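Local coordinates for protein HTH-type transcriptional regulator ascG (Escherichia coli, PDB 3BRQ) that represses transcription of the cryptic asc operon by sequence-specific DNA binding, as a regulator of the LacI family, at residues Ser89-Asp94 / Arg110-Ser115; Ile104-Arg109 / Ser116-Cys121. All blocks are in the same frame, centred on the assembly; numbering follows the deposited sequence.

Contact 1: Ser89-Asp94 / Arg110-Ser115; sequences SVDEID and RLRKNS
Asp94 lays its carboxylate over the loop at Arg112-Asn114, which hands it one backbone N-H after another. OD1 takes Asn114 N at 2.9 Å in a nearly straight bond from above the carboxylate plane. Asn114 ND2 comes to the same oxygen from the same face at 3.1 Å, the amide and carboxylate planes standing 54° apart. OD2 receives Lys113 N at 3.2 Å and, weakly, Arg112 N. With CG anti to its own carbonyl carbon (chi1 -85°), Asp94 reaches off the helix flank to the loop. Replaced by alanine, the acid would probably be missed most by the amides of Lys113 and Asn114, which would lose their acceptor. Next door Asp91 OD1 lies at the guanidinium edge of Arg112, in its plane, in a salt bridge whose hydrogen bond from NE, 3.3 Å long, is weak; Val90 CG1 sits over one face of that group. Beneath the polar layer, Leu111 CD2 packs on Ile93 CG2 at 3.7 Å. Lys113 NZ forms its salt bridge with Asp98, one turn further along the helix, and Asn114 ND2 also bonds there. Ser89 OG accepts from Glu92 N, and Glu92 OE1 takes Ser89 N: a capping box opening helix 90-98 of the alpha/beta, periplasmic-binding-protein-like fold.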
loop_
_atom_site.group_PDB
_atom_site.type_symbol
_atom_site.label_atom_id
_atom_site.label_comp_id
_atom_site.label_asym_id
_atom_site.label_seq_id
_atom_site.Cartn_x
_atom_site.Cartn_y
_atom_site.Cartn_z
ATOM N N SER B 89 -9.457 12.174 -19.921
ATOM C CA SER B 89 -8.458 12.828 -20.769
ATOM C C SER B 89 -8.199 14.207 -20.189
ATOM O O SER B 89 -9.033 14.777 -19.486
ATOM C CB SER B 89 -8.975 12.977 -22.180
ATOM O OG SER B 89 -10.018 13.904 -22.177
ATOM N N VAL B 90 -7.021 14.746 -20.450
ATOM C CA VAL B 90 -6.720 16.175 -20.155
ATOM C C VAL B 90 -7.860 17.169 -20.486
ATOM O O VAL B 90 -8.288 17.977 -19.631
ATOM C CB VAL B 90 -5.336 16.542 -20.790
ATOM C CG1 VAL B 90 -5.214 18.005 -21.198
ATOM C CG2 VAL B 90 -4.243 16.145 -19.798
ATOM N N ASP B 91 -8.358 17.090 -21.720
ATOM C CA ASP B 91 -9.437 17.929 -22.162
ATOM C C ASP B 91 -10.691 17.722 -21.352
ATOM O O ASP B 91 -11.365 18.682 -21.064
ATOM C CB ASP B 91 -9.751 17.690 -23.640
ATOM C CG ASP B 91 -8.621 18.141 -24.536
ATOM O OD1 ASP B 91 -7.910 19.088 -24.147
ATOM O OD2 ASP B 91 -8.449 17.562 -25.632
ATOM N N GLU B 92 -11.026 16.473 -21.033
ATOM C CA GLU B 92 -12.178 16.237 -20.136
ATOM C C GLU B 92 -11.984 16.926 -18.790
ATOM O O GLU B 92 -12.908 17.530 -18.258
ATOM C CB GLU B 92 -12.427 14.754 -19.936
ATOM C CG GLU B 92 -13.072 14.119 -21.159
ATOM C CD GLU B 92 -13.197 12.588 -21.064
ATOM O OE1 GLU B 92 -12.199 11.881 -20.813
ATOM O OE2 GLU B 92 -14.324 12.101 -21.252
ATOM N N ILE B 93 -10.774 16.851 -18.247
ATOM C CA ILE B 93 -10.468 17.532 -16.999
ATOM C C ILE B 93 -10.598 19.064 -17.160
ATOM O O ILE B 93 -11.229 19.703 -16.326
ATOM C CB ILE B 93 -9.107 17.079 -16.408
ATOM C CG1 ILE B 93 -9.109 15.534 -16.183
ATOM C CG2 ILE B 93 -8.860 17.798 -15.056
ATOM C CD1 ILE B 93 -7.712 14.793 -16.332
ATOM N N ASP B 94 -10.086 19.644 -18.265
ATOM C CA ASP B 94 -10.224 21.079 -18.469
ATOM C C ASP B 94 -11.726 21.466 -18.515
ATOM O O ASP B 94 -12.144 22.497 -17.977
ATOM C CB ASP B 94 -9.499 21.537 -19.766
ATOM C CG ASP B 94 -7.998 21.808 -19.555
ATOM O OD1 ASP B 94 -7.633 22.459 -18.547
ATOM O OD2 ASP B 94 -7.178 21.386 -20.423
ATOM N N ARG B 110 -0.909 16.808 -16.484
ATOM C CA ARG B 110 -0.619 18.222 -16.843
ATOM C C ARG B 110 -1.719 18.823 -17.708
ATOM O O ARG B 110 -1.963 18.332 -18.795
ATOM C CB ARG B 110 0.737 18.328 -17.572
ATOM C CG ARG B 110 1.183 19.804 -17.801
ATOM C CD ARG B 110 2.636 19.937 -18.253
ATOM N NE ARG B 110 3.032 18.827 -19.111
ATOM C CZ ARG B 110 4.168 18.758 -19.813
ATOM N NH1 ARG B 110 5.064 19.749 -19.779
ATOM N NH2 ARG B 110 4.402 17.677 -20.555
ATOM N N LEU B 111 -2.389 19.873 -17.239
ATOM C CA LEU B 111 -3.488 20.456 -18.016
ATOM C C LEU B 111 -3.049 21.389 -19.151
ATOM O O LEU B 111 -1.966 21.995 -19.097
ATOM C CB LEU B 111 -4.507 21.158 -17.098
ATOM C CG LEU B 111 -5.334 20.243 -16.171
ATOM C CD1 LEU B 111 -6.490 21.000 -15.595
ATOM C CD2 LEU B 111 -5.841 18.990 -16.867
ATOM N N ARG B 112 -3.886 21.482 -20.190
ATOM C CA ARG B 112 -3.576 22.291 -21.367
ATOM C C ARG B 112 -4.037 23.728 -21.149
ATOM O O ARG B 112 -3.231 24.662 -21.183
ATOM C CB ARG B 112 -4.239 21.678 -22.616
ATOM C CG ARG B 112 -3.860 22.356 -23.954
ATOM C CD ARG B 112 -4.622 21.786 -25.185
ATOM N NE ARG B 112 -4.976 20.364 -25.071
ATOM C CZ ARG B 112 -4.114 19.345 -25.076
ATOM N NH1 ARG B 112 -2.804 19.558 -25.185
ATOM N NH2 ARG B 112 -4.565 18.095 -24.945
ATOM N N LYS B 113 -5.337 23.899 -20.933
ATOM C CA LYS B 113 -5.918 25.199 -20.608
ATOM C C LYS B 113 -5.636 25.614 -19.140
ATOM O O LYS B 113 -4.874 26.546 -18.911
ATOM C CB LYS B 113 -7.403 25.212 -20.962
ATOM C CG LYS B 113 -8.113 26.514 -20.728
ATOM C CD LYS B 113 -9.613 26.330 -20.999
ATOM C CE LYS B 113 -10.424 27.502 -20.463
ATOM N NZ LYS B 113 -9.975 27.861 -19.068
ATOM N N ASN B 114 -6.193 24.906 -18.157
ATOM C CA ASN B 114 -6.049 25.309 -16.746
ATOM C C ASN B 114 -4.813 24.745 -16.055
ATOM O O ASN B 114 -4.911 24.015 -15.048
ATOM C CB ASN B 114 -7.307 24.967 -15.951
ATOM C CG ASN B 114 -8.568 25.548 -16.560
ATOM O OD1 ASN B 114 -8.882 26.723 -16.372
ATOM N ND2 ASN B 114 -9.325 24.710 -17.268
ATOM N N SER B 115 -3.643 25.112 -16.572
ATOM C CA SER B 115 -2.363 24.522 -16.139
ATOM C C SER B 115 -2.004 24.834 -14.693
ATOM O O SER B 115 -1.335 24.025 -14.042
ATOM C CB SER B 115 -1.236 24.944 -17.075
ATOM O OG SER B 115 -1.282 26.353 -17.249
#

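Contact 2: Ile104-Arg109 / Ser116-Cys121; sequences IMVLNR and SHSVWC
Val106 N and His117 O meet at 2.9 Å, the first of three backbone hydrogen bonds joining the two segments. Val119 N then donates to Val106 O, and Asn108 N to Val119 O, each again 2.9 Å long. Between them, CA-H...O contacts run from Ser118 CA to Val106 O and from Leu107 CA to Val119 O. On one face of the sheet Val106 CG1 presses on Ser118 CB at a tight 3.4 Å, since chi1 of 64° sets this methyl between the backbone N and carbonyl carbon. On the other face Leu107 CD1 nears Val119 CG1, and the chain of Met105, a selenomethionine, bends at chi3 (72°) to lay CE 4.0 Å from Val119 CG2. Val106 with Ser118 and Leu107 with Val119 are the parallel bridge pairs, which add 118-119 beside 104-107 at the edge, within this chain, of the parallel sheet of a Rossmann-like LacI-family subdomain. Before it, the His117 ring turns its edge to Ile104 O, with CD2 3.1 Å away, while Phe275 stacks on the ring. Helix 255-270 packs against Met105, Leu107 and Val119; helix 90-98 lies against Ile104 and Val106. Beyond the strand end, Arg109 bonds through NH1 to the backbone oxygens of Pro85 and Leu88, and Asn108 ND2 to His123. A sulfate, probably from the crystallisation liquor, lies about 3 Å from the Asn108 side chain.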
loop_
_atom_site.group_PDB
_atom_site.type_symbol
_atom_site.label_atom_id
_atom_site.label_comp_id
_atom_site.label_asym_id
_atom_site.label_seq_id
_atom_site.Cartn_x
_atom_site.Cartn_y
_atom_site.Cartn_z
ATOM N N ILE B 104 -11.172 23.264 -8.253
ATOM C CA ILE B 104 -10.888 21.852 -8.618
ATOM C C ILE B 104 -9.457 21.751 -9.110
ATOM O O ILE B 104 -9.045 22.507 -10.006
ATOM C CB ILE B 104 -11.849 21.268 -9.692
ATOM C CG1 ILE B 104 -13.287 21.353 -9.200
ATOM C CG2 ILE B 104 -11.472 19.767 -10.040
ATOM C CD1 ILE B 104 -14.317 21.061 -10.255
HETATM N N MSE B 105 -8.675 20.864 -8.510
HETATM C CA MSE B 105 -7.313 20.682 -8.978
HETATM C C MSE B 105 -7.030 19.226 -9.316
HETATM O O MSE B 105 -7.643 18.338 -8.711
HETATM C CB MSE B 105 -6.329 21.219 -7.927
HETATM C CG MSE B 105 -6.299 22.784 -7.987
HETATM SE SE MSE B 105 -4.968 23.582 -6.864
HETATM C CE MSE B 105 -3.344 23.155 -7.778
ATOM N N VAL B 106 -6.068 18.995 -10.216
ATOM C CA VAL B 106 -5.739 17.658 -10.720
ATOM C C VAL B 106 -4.315 17.299 -10.299
ATOM O O VAL B 106 -3.418 18.125 -10.358
ATOM C CB VAL B 106 -5.930 17.545 -12.294
ATOM C CG1 VAL B 106 -4.986 18.452 -12.998
ATOM C CG2 VAL B 106 -5.710 16.103 -12.799
ATOM N N LEU B 107 -4.156 16.079 -9.786
ATOM C CA LEU B 107 -2.881 15.467 -9.440
ATOM C C LEU B 107 -2.455 14.452 -10.525
ATOM O O LEU B 107 -3.258 13.589 -10.940
ATOM C CB LEU B 107 -3.051 14.718 -8.091
ATOM C CG LEU B 107 -1.791 14.066 -7.486
ATOM C CD1 LEU B 107 -0.808 15.182 -6.992
ATOM C CD2 LEU B 107 -2.181 13.166 -6.307
ATOM N N ASN B 108 -1.178 14.506 -10.933
ATOM C CA ASN B 108 -0.561 13.463 -11.782
ATOM C C ASN B 108 -0.862 13.631 -13.273
ATOM O O ASN B 108 -0.559 12.725 -14.066
ATOM C CB ASN B 108 -0.912 12.021 -11.324
ATOM C CG ASN B 108 0.131 10.960 -11.807
ATOM O OD1 ASN B 108 -0.230 9.865 -12.265
ATOM N ND2 ASN B 108 1.400 11.286 -11.712
ATOM N N ARG B 109 -1.480 14.750 -13.664
ATOM C CA ARG B 109 -1.778 15.001 -15.087
ATOM C C ARG B 109 -1.510 16.492 -15.346
ATOM O O ARG B 109 -1.834 17.346 -14.506
ATOM C CB ARG B 109 -3.245 14.652 -15.447
ATOM C CG ARG B 109 -3.843 13.362 -14.799
ATOM C CD ARG B 109 -3.328 12.008 -15.425
ATOM N NE ARG B 109 -3.649 12.071 -16.837
ATOM C CZ ARG B 109 -4.820 11.697 -17.357
ATOM N NH1 ARG B 109 -5.713 11.087 -16.580
ATOM N NH2 ARG B 109 -5.059 11.848 -18.682
ATOM N N SER B 116 -2.475 25.975 -14.180
ATOM C CA SER B 116 -2.278 26.340 -12.768
ATOM C C SER B 116 -3.073 25.464 -11.776
ATOM O O SER B 116 -2.787 25.442 -10.577
ATOM C CB SER B 116 -2.613 27.827 -12.552
ATOM O OG SER B 116 -4.001 28.064 -12.825
ATOM N N HIS B 117 -4.035 24.713 -12.304
ATOM C CA HIS B 117 -4.824 23.742 -11.528
ATOM C C HIS B 117 -4.171 22.353 -11.490
ATOM O O HIS B 117 -4.766 21.443 -10.930
ATOM C CB HIS B 117 -6.250 23.595 -12.106
ATOM C CG HIS B 117 -7.085 24.850 -12.046
ATOM N ND1 HIS B 117 -6.637 26.087 -12.487
ATOM C CD2 HIS B 117 -8.352 25.048 -11.607
ATOM C CE1 HIS B 117 -7.588 26.990 -12.303
ATOM N NE2 HIS B 117 -8.647 26.380 -11.798
ATOM N N SER B 118 -2.975 22.171 -12.055
ATOM C CA SER B 118 -2.295 20.862 -11.900
ATOM C C SER B 118 -1.046 20.793 -11.056
ATOM O O SER B 118 -0.246 21.746 -10.986
ATOM C CB SER B 118 -2.075 20.112 -13.198
ATOM O OG SER B 118 -1.678 20.958 -14.228
ATOM N N VAL B 119 -0.942 19.685 -10.330
ATOM C CA VAL B 119 0.292 19.353 -9.668
ATOM C C VAL B 119 0.772 18.045 -10.311
ATOM O O VAL B 119 0.129 16.988 -10.188
ATOM C CB VAL B 119 0.136 19.283 -8.123
ATOM C CG1 VAL B 119 1.412 18.810 -7.489
ATOM C CG2 VAL B 119 -0.187 20.674 -7.565
ATOM N N TRP B 120 1.922 18.114 -10.963
ATOM C CA TRP B 120 2.366 17.001 -11.740
ATOM C C TRP B 120 3.877 16.743 -11.667
ATOM O O TRP B 120 4.669 17.635 -11.363
ATOM C CB TRP B 120 1.836 17.185 -13.162
ATOM C CG TRP B 120 2.815 17.601 -14.162
ATOM C CD1 TRP B 120 3.514 18.769 -14.210
ATOM C CD2 TRP B 120 3.214 16.841 -15.291
ATOM N NE1 TRP B 120 4.343 18.780 -15.307
ATOM C CE2 TRP B 120 4.179 17.605 -15.989
ATOM C CE3 TRP B 120 2.836 15.586 -15.794
ATOM C CZ2 TRP B 120 4.786 17.155 -17.172
ATOM C CZ3 TRP B 120 3.425 15.142 -16.969
ATOM C CH2 TRP B 120 4.391 15.918 -17.643
ATOM N N CYS B 121 4.247 15.493 -11.910
ATOM C CA CYS B 121 5.629 15.046 -11.879
ATOM C C CYS B 121 5.893 14.561 -13.279
ATOM O O CYS B 121 5.045 13.914 -13.890
ATOM C CB CYS B 121 5.811 13.903 -10.877
ATOM S SG CYS B 121 7.482 13.227 -10.920
#

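How the contacts relate
The centres of the two contacts lie 9 Å apart, and their segments alternate along the chain: 89-94, 104-109, 110-115, 116-121. Helix 90-98 leads into strand 104-107, and the loop after that strand folds back against the helix in contact 1 before the chain enters strand 118-119 for contact 2. Contact 2 therefore builds the sheet edge, while contact 1 ties the connecting loop to the helix lying on one face of it. They touch directly: Leu111 N probably hydrogen-bonds to Ser118 OG at 3.3 Å, and Leu111 CG packs on Val106 CG1 at 3.7 Å. Helix, loop and strands thus form one continuous piece of the same subdomain.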